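Local coordinates for conserved domain protein (Porphyromonas gingivalis, PDB 3PNN), which probably transfers a sugar from an activated donor to an acceptor, as expected of a glycosyltransferase with a Rossmann-like alpha/beta/alpha fold, at residues Phe48-Phe53 / Ile114-Ala119. Sequence-based numbering, arbitrary orientation.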
loop_
_atom_site.group_PDB
_atom_site.type_symbol
_atom_site.label_atom_id
_atom_site.label_comp_id
_atom_site.label_asym_id
_atom_site.label_seq_id
_atom_site.Cartn_x
_atom_site.Cartn_y
_atom_site.Cartn_z
ATOM N N PHE A 48 -5.682 -1.940 15.487
ATOM C CA PHE A 48 -4.455 -2.637 15.094
ATOM C C PHE A 48 -3.530 -2.729 16.300
ATOM O O PHE A 48 -3.498 -1.822 17.121
ATOM C CB PHE A 48 -3.762 -1.931 13.921
ATOM C CG PHE A 48 -4.416 -2.200 12.596
ATOM C CD1 PHE A 48 -3.937 -3.209 11.768
ATOM C CD2 PHE A 48 -5.520 -1.454 12.187
ATOM C CE1 PHE A 48 -4.549 -3.480 10.552
ATOM C CE2 PHE A 48 -6.142 -1.718 10.961
ATOM C CZ PHE A 48 -5.650 -2.728 10.148
ATOM N N GLY A 49 -2.791 -3.833 16.409
ATOM C CA GLY A 49 -2.019 -4.119 17.609
ATOM C C GLY A 49 -0.552 -3.742 17.575
ATOM O O GLY A 49 0.078 -3.608 18.621
ATOM N N ARG A 50 0.001 -3.582 16.379
ATOM C CA ARG A 50 1.419 -3.255 16.241
ATOM C C ARG A 50 1.697 -2.751 14.837
ATOM O O ARG A 50 0.919 -3.021 13.901
ATOM C CB ARG A 50 2.288 -4.492 16.519
ATOM C CG ARG A 50 2.145 -5.592 15.479
ATOM C CD ARG A 50 2.568 -6.953 16.028
ATOM N NE ARG A 50 1.764 -7.320 17.187
ATOM C CZ ARG A 50 0.487 -7.698 17.137
ATOM N NH1 ARG A 50 -0.157 -7.776 15.970
ATOM N NH2 ARG A 50 -0.151 -7.998 18.263
ATOM N N LEU A 51 2.803 -2.023 14.697
ATOM C CA LEU A 51 3.251 -1.527 13.411
ATOM C C LEU A 51 4.550 -2.201 12.997
ATOM O O LEU A 51 5.465 -2.387 13.807
ATOM C CB LEU A 51 3.524 -0.027 13.476
ATOM C CG LEU A 51 2.505 0.887 14.147
ATOM C CD1 LEU A 51 3.032 2.339 14.052
ATOM C CD2 LEU A 51 1.141 0.745 13.486
ATOM N N VAL A 52 4.636 -2.545 11.722
ATOM C CA VAL A 52 5.903 -2.947 11.131
ATOM C C VAL A 52 6.174 -2.040 9.927
ATOM O O VAL A 52 5.296 -1.862 9.071
ATOM C CB VAL A 52 5.874 -4.433 10.681
ATOM C CG1 VAL A 52 7.162 -4.800 9.926
ATOM C CG2 VAL A 52 5.668 -5.348 11.891
ATOM N N PHE A 53 7.373 -1.452 9.876
ATOM C CA PHE A 53 7.788 -0.642 8.734
ATOM C C PHE A 53 8.868 -1.378 7.976
ATOM O O PHE A 53 9.857 -1.803 8.575
ATOM C CB PHE A 53 8.374 0.707 9.192
ATOM C CG PHE A 53 7.383 1.573 9.934
ATOM C CD1 PHE A 53 6.547 2.440 9.235
ATOM C CD2 PHE A 53 7.283 1.503 11.318
ATOM C CE1 PHE A 53 5.624 3.248 9.914
ATOM C CE2 PHE A 53 6.357 2.300 12.014
ATOM C CZ PHE A 53 5.530 3.172 11.308
ATOM N N ILE A 114 6.037 -10.964 11.069
ATOM C CA ILE A 114 4.579 -10.901 11.083
ATOM C C ILE A 114 4.010 -12.317 11.081
ATOM O O ILE A 114 4.189 -13.062 10.125
ATOM C CB ILE A 114 4.068 -10.099 9.880
ATOM C CG1 ILE A 114 4.608 -8.664 9.980
ATOM C CG2 ILE A 114 2.535 -10.142 9.821
ATOM C CD1 ILE A 114 4.372 -7.789 8.757
ATOM N N ARG A 115 3.338 -12.691 12.163
ATOM C CA ARG A 115 2.817 -14.055 12.287
ATOM C C ARG A 115 1.333 -14.046 12.636
ATOM O O ARG A 115 0.843 -14.928 13.334
ATOM C CB ARG A 115 3.601 -14.857 13.339
ATOM C CG ARG A 115 5.130 -14.887 13.148
ATOM C CD ARG A 115 5.559 -15.096 11.680
ATOM N NE ARG A 115 5.147 -16.377 11.097
ATOM C CZ ARG A 115 5.029 -16.599 9.785
ATOM N NH1 ARG A 115 5.277 -15.626 8.912
ATOM N NH2 ARG A 115 4.649 -17.795 9.340
ATOM N N GLU A 116 0.617 -13.043 12.133
ATOM C CA GLU A 116 -0.805 -12.918 12.380
ATOM C C GLU A 116 -1.385 -12.209 11.161
ATOM O O GLU A 116 -0.619 -11.743 10.312
ATOM C CB GLU A 116 -1.049 -12.103 13.650
ATOM C CG GLU A 116 -0.376 -10.718 13.664
ATOM C CD GLU A 116 1.113 -10.770 14.004
ATOM O OE1 GLU A 116 1.510 -11.624 14.825
ATOM O OE2 GLU A 116 1.894 -9.960 13.454
ATOM N N PRO A 117 -2.721 -12.138 11.054
ATOM C CA PRO A 117 -3.306 -11.380 9.933
ATOM C C PRO A 117 -2.780 -9.939 9.930
ATOM O O PRO A 117 -2.579 -9.329 10.989
ATOM C CB PRO A 117 -4.812 -11.410 10.234
ATOM C CG PRO A 117 -5.004 -12.701 11.014
ATOM C CD PRO A 117 -3.745 -12.830 11.858
ATOM N N PHE A 118 -2.545 -9.400 8.742
ATOM C CA PHE A 118 -1.913 -8.094 8.642
ATOM C C PHE A 118 -2.431 -7.283 7.460
ATOM O O PHE A 118 -2.839 -7.847 6.431
ATOM C CB PHE A 118 -0.364 -8.236 8.573
ATOM C CG PHE A 118 0.151 -8.939 7.331
ATOM C CD1 PHE A 118 0.702 -8.208 6.277
ATOM C CD2 PHE A 118 0.147 -10.330 7.249
ATOM C CE1 PHE A 118 1.207 -8.869 5.147
ATOM C CE2 PHE A 118 0.645 -10.990 6.133
ATOM C CZ PHE A 118 1.171 -10.262 5.082
ATOM N N ALA A 119 -2.426 -5.961 7.632
ATOM C CA ALA A 119 -2.697 -5.020 6.546
ATOM C C ALA A 119 -1.401 -4.569 5.905
ATOM O O ALA A 119 -0.383 -4.476 6.576
ATOM C CB ALA A 119 -3.444 -3.796 7.079
#
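F48 meets A119 through the CE1 and CZ atoms of its ring: CE1 lies 3.7 Å from A119 CB and CZ 3.9 Å from the same methyl, an oblique approach that is purely apolar. With its CG anti to the carbonyl carbon, chi1 of -77° carries the end of the ring from the loop ahead of strand 50-55 up to A119 at the start of strand 118-122, and L8, A43, A136 and L139 pack around it in the buried layer.

R50 reaches across to E116 instead. Its chain bends at chi3 (59°), and NH1 comes obliquely to E116 CG at 3.7 Å, next to the carboxylate carbon. The charged ends form a long salt bridge, R50 NH1 to E116 OE2 at 3.9 Å; guanidinium and carboxylate planes are 43° apart, and the oxygen sits well out of the guanidinium plane with no N-H aimed at it. What joins the two more firmly is T7, whose OG1 is hydrogen-bonded to both NH1 and OE2, while K5 O takes a further bond from NH1. R115 N gives E116 OE2 a weak hydrogen bond of 3.3 Å.

T7 can bridge the two because it opens strand 7-11 of the Rossmann-like domain, which lies between 50-55 and 118-122, parallel to both; the two segments are joined by no backbone hydrogen bond and meet through side chains alone. R50 and V52 pair their backbones with L8 of that central strand.

Further along, V52 CG2 lies 4.0 Å from I114 CG1, and V52 CB 4.1 Å from I114 CD1. The two branched chains cross obliquely in a buried apolar contact, with F9 also touching I114.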